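Side-chain contacts in putative branched-chain amino acid ABC transporter (Chromobacterium violaceum, PDB 4PYR), which binds glutathione and, as a member of the LppC lipoprotein family, may regulate an enzyme at the membrane, though its physiological role is unsettled: residues 130-135 / 202-207; 177-182 / 187-192. All blocks are in the same frame, centred on the assembly; numbering follows the deposited sequence.

Contact 1 of 2, residues 130-135 / 202-207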
ATOM      1  N   GLY A 130       6.873  -1.427  18.227  1.00 17.72           N
ATOM      2  CA  GLY A 130       7.731  -2.613  18.274  1.00 18.10           C
ATOM      3  C   GLY A 130       9.165  -2.268  17.859  1.00 20.53           C
ATOM      4  O   GLY A 130       9.491  -1.107  17.508  1.00 22.48           O
ATOM      5  N   GLY A 131       9.996  -3.285  17.823  1.00 22.05           N
ATOM      6  CA  GLY A 131      11.407  -3.138  17.545  1.00 25.39           C
ATOM      7  C   GLY A 131      11.844  -3.551  16.151  1.00 24.04           C
ATOM      8  O   GLY A 131      13.020  -3.410  15.804  1.00 28.32           O
ATOM      9  N   ASP A 132      10.929  -4.075  15.348  1.00 23.17           N
ATOM     10  CA  ASP A 132      11.268  -4.524  14.009  1.00 24.43           C
ATOM     11  C   ASP A 132      11.226  -3.292  13.106  1.00 24.49           C
ATOM     12  O   ASP A 132      10.599  -2.287  13.453  1.00 21.10           O
ATOM     13  CB  ASP A 132      10.273  -5.577  13.510  1.00 24.00           C
ATOM     14  CG  ASP A 132       8.864  -5.079  13.539  1.00 27.75           C
ATOM     15  OD1 ASP A 132       8.319  -5.035  14.649  1.00 28.93           O
ATOM     16  OD2 ASP A 132       8.333  -4.638  12.510  1.00 28.79           O
ATOM     17  N   ALA A 133      11.852  -3.394  11.945  1.00 26.49           N
ATOM     18  CA  ALA A 133      12.024  -2.213  11.092  1.00 25.82           C
ATOM     19  C   ALA A 133      10.689  -1.641  10.605  1.00 24.89           C
ATOM     20  O   ALA A 133      10.516  -0.407  10.532  1.00 23.11           O
ATOM     21  CB  ALA A 133      12.925  -2.544   9.922  1.00 30.32           C
ATOM     22  N   LEU A 134       9.725  -2.495  10.275  1.00 22.46           N
ATOM     23  CA  LEU A 134       8.433  -1.980   9.753  1.00 22.25           C
ATOM     24  C   LEU A 134       7.743  -1.218  10.864  1.00 22.06           C
ATOM     25  O   LEU A 134       7.224  -0.133  10.659  1.00 19.66           O
ATOM     26  CB  LEU A 134       7.486  -3.125   9.253  1.00 25.68           C
ATOM     27  CG  LEU A 134       5.984  -2.747   9.119  1.00 23.97           C
ATOM     28  CD1 LEU A 134       5.869  -1.684   8.058  1.00 31.07           C
ATOM     29  CD2 LEU A 134       5.069  -3.904   8.755  1.00 27.10           C
ATOM     30  N   SER A 135       7.708  -1.801  12.075  1.00 19.16           N
ATOM     31  CA  SER A 135       7.003  -1.150  13.147  1.00 18.03           C
ATOM     32  C   SER A 135       7.634   0.215  13.418  1.00 17.21           C
ATOM     33  O   SER A 135       6.941   1.158  13.738  1.00 15.78           O
ATOM     34  CB  SER A 135       7.110  -1.978  14.404  1.00 20.30           C
ATOM     35  OG  SER A 135       6.374  -3.173  14.240  1.00 21.22           O
ATOM     36  N   THR A 202      -2.763  -0.426  11.652  1.00 16.02           N
ATOM     37  CA  THR A 202      -2.752  -0.416  10.220  1.00 17.33           C
ATOM     38  C   THR A 202      -2.987  -1.827   9.691  1.00 17.34           C
ATOM     39  O   THR A 202      -3.253  -2.753  10.462  1.00 18.89           O
ATOM     40  CB  THR A 202      -1.430   0.138   9.651  1.00 17.52           C
ATOM     41  OG1 THR A 202      -0.349  -0.749   9.998  1.00 18.19           O
ATOM     42  CG2 THR A 202      -1.140   1.451  10.232  1.00 19.08           C
ATOM     43  N   SER A 203      -2.834  -2.018   8.381  1.00 18.77           N
ATOM     44  CA  SER A 203      -3.067  -3.301   7.770  1.00 20.95           C
ATOM     45  C   SER A 203      -2.012  -4.314   8.205  1.00 21.32           C
ATOM     46  O   SER A 203      -2.156  -5.457   7.887  1.00 21.49           O
ATOM     47  CB  SER A 203      -3.091  -3.183   6.238  1.00 19.75           C
ATOM     48  OG  SER A 203      -1.821  -2.894   5.689  1.00 19.79           O
ATOM     49  N   GLN A 204      -0.936  -3.840   8.854  1.00 20.94           N
ATOM     50  CA  GLN A 204       0.043  -4.686   9.533  1.00 21.53           C
ATOM     51  C   GLN A 204      -0.659  -5.778  10.354  1.00 20.22           C
ATOM     52  O   GLN A 204      -0.180  -6.921  10.405  1.00 22.44           O
ATOM     53  CB  GLN A 204       0.949  -3.801  10.429  1.00 20.69           C
ATOM     54  CG  GLN A 204       2.016  -4.529  11.246  1.00 22.34           C
ATOM     55  CD  GLN A 204       2.708  -3.581  12.204  1.00 19.42           C
ATOM     56  OE1 GLN A 204       2.065  -2.700  12.816  1.00 19.79           O
ATOM     57  NE2 GLN A 204       4.016  -3.756  12.359  1.00 20.53           N
ATOM     58  N   LEU A 205      -1.791  -5.436  10.968  1.00 19.61           N
ATOM     59  CA  LEU A 205      -2.505  -6.393  11.854  1.00 20.23           C
ATOM     60  C   LEU A 205      -3.418  -7.364  11.173  1.00 22.35           C
ATOM     61  O   LEU A 205      -3.838  -8.359  11.782  1.00 23.96           O
ATOM     62  CB  LEU A 205      -3.299  -5.616  12.900  1.00 19.38           C
ATOM     63  CG  LEU A 205      -2.429  -4.672  13.724  1.00 20.15           C
ATOM     64  CD1 LEU A 205      -3.298  -4.007  14.751  1.00 20.47           C
ATOM     65  CD2 LEU A 205      -1.260  -5.391  14.384  1.00 25.27           C
ATOM     66  N   ASN A 206      -3.755  -7.088   9.913  1.00 22.00           N
ATOM     67  CA  ASN A 206      -4.682  -7.914   9.164  1.00 25.56           C
ATOM     68  C   ASN A 206      -3.886  -8.869   8.294  1.00 27.41           C
ATOM     69  O   ASN A 206      -3.494  -8.601   7.161  1.00 29.26           O
ATOM     70  CB  ASN A 206      -5.637  -7.017   8.340  1.00 23.32           C
ATOM     71  CG  ASN A 206      -6.737  -7.809   7.652  1.00 29.10           C
ATOM     72  OD1 ASN A 206      -7.030  -8.953   8.036  1.00 30.38           O
ATOM     73  ND2 ASN A 206      -7.380  -7.208   6.638  1.00 27.42           N
ATOM     74  N   VAL A 207      -3.599 -10.019   8.872  1.00 29.15           N
ATOM     75  CA  VAL A 207      -2.720 -10.967   8.235  1.00 31.48           C
ATOM     76  C   VAL A 207      -3.478 -12.107   7.587  1.00 32.45           C
ATOM     77  O   VAL A 207      -2.947 -12.765   6.669  1.00 39.62           O
ATOM     78  CB  VAL A 207      -1.666 -11.502   9.235  1.00 31.60           C
ATOM     79  CG1 VAL A 207      -2.306 -12.420  10.263  1.00 41.77           C
ATOM     80  CG2 VAL A 207      -0.573 -12.241   8.469  1.00 41.52           C
TER
HETATM   81  O   HOH W   1       5.639  -6.198  11.618  1.00 32.83           O
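Gln204 reaches across to Leu134 and Ser135 with a fully extended side chain, and it carries nearly the whole contact. Its CB leaves the short 3-10 turn in the direction of segment 130-135, and with CG anti to the backbone N (chi1 179°) the rod continues on that line. CG is the first atom to touch, lying 4.0 Å from Leu134 CD2; the leucine side chain runs alongside in the opposite sense. CD follows the same methyl, which ends 3.8 Å from Gln204 NE2. At the tip the amide divides its work. OE1 accepts the backbone N of Leu181, while NE2 donates to Ser135 OG at 3.1 Å, a bent bond (141°) that lies close to the amide plane. A water 3.0 Å from Gln204 NE2 accepts from it and donates to Asp132 OD2. Ser135 OG in turn donates to Asp132 OD1 at 2.7 Å, on the syn side of the carboxylate. Asp132 is also the N-cap of helix 133-150: its OD2 takes Ser135 N at 2.9 Å from above the carboxylate plane. Amide, hydroxyl, carboxylate and water thus form one closed ring of bonds, fixing how the glutamine amide is turned. The contact joins the start of helix 133-150 to the loop after strand 199-201, with Val106 of helix 106-119 against Leu134 and Leu138 against Gln204.

Contact 2 of 2, residues 177-182 / 187-192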
ATOM      1  N   VAL A 177      -5.278   3.435  22.072  1.00 19.10           N
ATOM      2  CA  VAL A 177      -3.952   2.908  21.802  1.00 17.12           C
ATOM      3  C   VAL A 177      -3.756   2.741  20.303  1.00 16.28           C
ATOM      4  O   VAL A 177      -4.601   2.166  19.640  1.00 19.16           O
ATOM      5  CB  VAL A 177      -3.717   1.582  22.532  1.00 19.28           C
ATOM      6  CG1 VAL A 177      -2.352   1.002  22.195  1.00 20.61           C
ATOM      7  CG2 VAL A 177      -3.868   1.839  23.994  1.00 20.33           C
ATOM      8  N   ALA A 178      -2.637   3.224  19.787  1.00 15.73           N
ATOM      9  CA  ALA A 178      -2.253   3.019  18.402  1.00 15.32           C
ATOM     10  C   ALA A 178      -1.117   2.037  18.356  1.00 16.46           C
ATOM     11  O   ALA A 178      -0.142   2.240  19.054  1.00 16.31           O
ATOM     12  CB  ALA A 178      -1.802   4.344  17.800  1.00 16.48           C
ATOM     13  N   LEU A 179      -1.256   0.954  17.601  1.00 16.37           N
ATOM     14  CA  LEU A 179      -0.249  -0.055  17.502  1.00 15.48           C
ATOM     15  C   LEU A 179       0.580   0.072  16.246  1.00 17.09           C
ATOM     16  O   LEU A 179       0.044   0.051  15.140  1.00 17.55           O
ATOM     17  CB  LEU A 179      -0.878  -1.457  17.509  1.00 17.36           C
ATOM     18  CG  LEU A 179      -1.746  -1.775  18.732  1.00 19.42           C
ATOM     19  CD1 LEU A 179      -2.267  -3.217  18.730  1.00 24.49           C
ATOM     20  CD2 LEU A 179      -0.954  -1.558  20.023  1.00 22.86           C
ATOM     21  N   ALA A 180       1.892   0.164  16.412  1.00 15.15           N
ATOM     22  CA  ALA A 180       2.833  -0.093  15.340  1.00 14.93           C
ATOM     23  C   ALA A 180       3.691  -1.224  15.837  1.00 16.55           C
ATOM     24  O   ALA A 180       4.756  -1.006  16.400  1.00 18.06           O
ATOM     25  CB  ALA A 180       3.691   1.138  15.106  1.00 16.68           C
ATOM     26  N   LEU A 181       3.165  -2.448  15.705  1.00 16.64           N
ATOM     27  CA  LEU A 181       3.659  -3.594  16.427  1.00 19.65           C
ATOM     28  C   LEU A 181       3.349  -4.814  15.588  1.00 19.34           C
ATOM     29  O   LEU A 181       2.289  -4.886  14.926  1.00 19.27           O
ATOM     30  CB  LEU A 181       2.901  -3.620  17.775  1.00 21.71           C
ATOM     31  CG  LEU A 181       3.363  -4.564  18.873  1.00 20.87           C
ATOM     32  CD1 LEU A 181       4.840  -4.379  19.148  1.00 21.76           C
ATOM     33  CD2 LEU A 181       2.482  -4.391  20.097  1.00 22.21           C
ATOM     34  N   ASP A 182       4.263  -5.789  15.609  1.00 20.14           N
ATOM     35  CA  ASP A 182       4.072  -7.020  14.875  1.00 22.75           C
ATOM     36  C   ASP A 182       2.835  -7.766  15.422  1.00 22.42           C
ATOM     37  O   ASP A 182       2.465  -7.625  16.598  1.00 21.06           O
ATOM     38  CB  ASP A 182       5.309  -7.899  15.018  1.00 25.83           C
ATOM     39  CG  ASP A 182       5.664  -8.159  16.481  1.00 27.55           C
ATOM     40  OD1 ASP A 182       6.226  -7.241  17.154  1.00 29.01           O
ATOM     41  OD2 ASP A 182       5.301  -9.225  16.996  1.00 30.13           O
ATOM     42  N   ALA A 187      -1.194  -9.057  19.456  1.00 21.23           N
ATOM     43  CA  ALA A 187      -2.191  -9.944  20.044  1.00 20.89           C
ATOM     44  C   ALA A 187      -1.950 -10.137  21.527  1.00 24.50           C
ATOM     45  O   ALA A 187      -2.900 -10.122  22.319  1.00 23.47           O
ATOM     46  CB  ALA A 187      -2.210 -11.286  19.309  1.00 25.78           C
ATOM     47  N   ARG A 188      -0.688 -10.303  21.915  1.00 24.75           N
ATOM     48  CA  ARG A 188      -0.362 -10.385  23.354  1.00 26.35           C
ATOM     49  C   ARG A 188      -0.739  -9.104  24.098  1.00 23.28           C
ATOM     50  O   ARG A 188      -1.318  -9.164  25.211  1.00 28.88           O
ATOM     51  CB  ARG A 188       1.111 -10.742  23.584  1.00 31.21           C
ATOM     52  CG  ARG A 188       1.535 -10.681  25.041  1.00 33.83           C
ATOM     53  CD  ARG A 188       3.043 -10.581  25.208  1.00 38.15           C
ATOM     54  NE  ARG A 188       3.348 -10.791  26.606  1.00 40.07           N
ATOM     55  CZ  ARG A 188       4.562 -10.779  27.162  1.00 35.29           C
ATOM     56  NH1 ARG A 188       5.621 -10.479  26.420  1.00 38.37           N
ATOM     57  NH2 ARG A 188       4.691 -10.982  28.448  1.00 37.81           N
ATOM     58  N   LEU A 189      -0.456  -7.941  23.484  1.00 22.32           N
ATOM     59  CA  LEU A 189      -0.757  -6.715  24.175  1.00 22.29           C
ATOM     60  C   LEU A 189      -2.294  -6.507  24.274  1.00 23.28           C
ATOM     61  O   LEU A 189      -2.844  -6.117  25.327  1.00 23.05           O
ATOM     62  CB  LEU A 189      -0.153  -5.553  23.389  1.00 21.34           C
ATOM     63  CG  LEU A 189      -0.410  -4.164  23.947  1.00 21.29           C
ATOM     64  CD1 LEU A 189      -0.067  -4.127  25.432  1.00 22.37           C
ATOM     65  CD2 LEU A 189       0.394  -3.143  23.162  1.00 21.63           C
ATOM     66  N   LYS A 190      -3.018  -6.795  23.186  1.00 21.94           N
ATOM     67  CA  LYS A 190      -4.470  -6.629  23.204  1.00 22.70           C
ATOM     68  C   LYS A 190      -5.103  -7.433  24.333  1.00 24.36           C
ATOM     69  O   LYS A 190      -5.985  -6.925  25.033  1.00 26.30           O
ATOM     70  CB  LYS A 190      -5.063  -7.003  21.821  1.00 23.33           C
ATOM     71  CG  LYS A 190      -6.579  -6.788  21.649  1.00 23.89           C
ATOM     72  CD  LYS A 190      -7.021  -5.343  21.829  1.00 24.55           C
ATOM     73  CE  LYS A 190      -8.515  -5.154  21.573  1.00 22.86           C
ATOM     74  NZ  LYS A 190      -9.332  -5.543  22.715  1.00 26.55           N
ATOM     75  N   SER A 191      -4.577  -8.645  24.577  1.00 25.12           N
ATOM     76  CA  SER A 191      -5.072  -9.499  25.641  1.00 30.56           C
ATOM     77  C   SER A 191      -4.773  -8.963  27.066  1.00 25.04           C
ATOM     78  O   SER A 191      -5.474  -9.304  28.009  1.00 32.33           O
ATOM     79  CB  SER A 191      -4.481 -10.903  25.498  1.00 30.32           C
ATOM     80  OG  SER A 191      -4.975 -11.547  24.327  1.00 34.16           O
ATOM     81  N   ALA A 192      -3.738  -8.131  27.180  1.00 27.95           N
ATOM     82  CA  ALA A 192      -3.382  -7.525  28.466  1.00 26.83           C
ATOM     83  C   ALA A 192      -4.068  -6.194  28.753  1.00 27.01           C
ATOM     84  O   ALA A 192      -4.160  -5.767  29.906  1.00 26.94           O
ATOM     85  CB  ALA A 192      -1.881  -7.346  28.500  1.00 28.11           C
TER
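Leu189 O accepts Ala192 N at 2.9 Å, the shortest polar bond here, and it belongs to the helix backbone; what faces the strand from Leu189 is entirely hydrocarbon. With CG anti to the backbone N (chi1 178°), the side chain stretches from the helix toward segment 177-182 and meets it with a single methyl, CD2. That methyl touches two leucines at once: Leu179 CD2 is 3.8 Å from Leu189 CD2, and Leu181 CD2 is 3.9 Å from the same carbon. The two strand-side methyls are themselves near neighbours, with 4.4 Å between Leu179 CD2 and Leu181 CD2, so the three carbons make a compact triangle. Leu179 and Leu181, two residues apart, both set off toward the helix, but by different rotations. Leu179 carries CG beside its backbone N (chi1 -57°) and meets Leu189 on a slant, whereas Leu181 has CG beside its carbonyl carbon and crosses Leu189 at about a right angle. Val128 of strand 125-129 lies against both Leu179 and Leu189, and Leu167 and Leu168 of helix 165-172 press on Leu189 as well. This is the first half of a beta-alpha-beta crossover, strand 176-180 into helix 183-192, with Asp182 capping the helix start through Gln185 N. Chemically, the strand and helix are joined across this interface by van der Waals contact and the burial of leucine methyls, without directional bonds.

The centres of contact 1 and contact 2 lie about 10 Å apart within the same lobe; contact 2 includes a strand of the mixed sheet, and contact 1 lies just past the ends of that strand's two neighbours. Along the chain the order is 130-135, 177-182, 187-192, 202-207, so contact 2 falls wholly between the halves of contact 1. Contact 1 bridges the loops that follow parallel strands 125-129 and 199-201, past the end of 176-180 between them. Gly130 N lies 2.8 Å from Ala180 O, probably hydrogen-bonded. A polar network at the strand ends thus adjoins an apolar sheet-helix core. Contact 1 lies nearer the ligand: the side chain of Leu134 is about 8 Å from the bound glutathione.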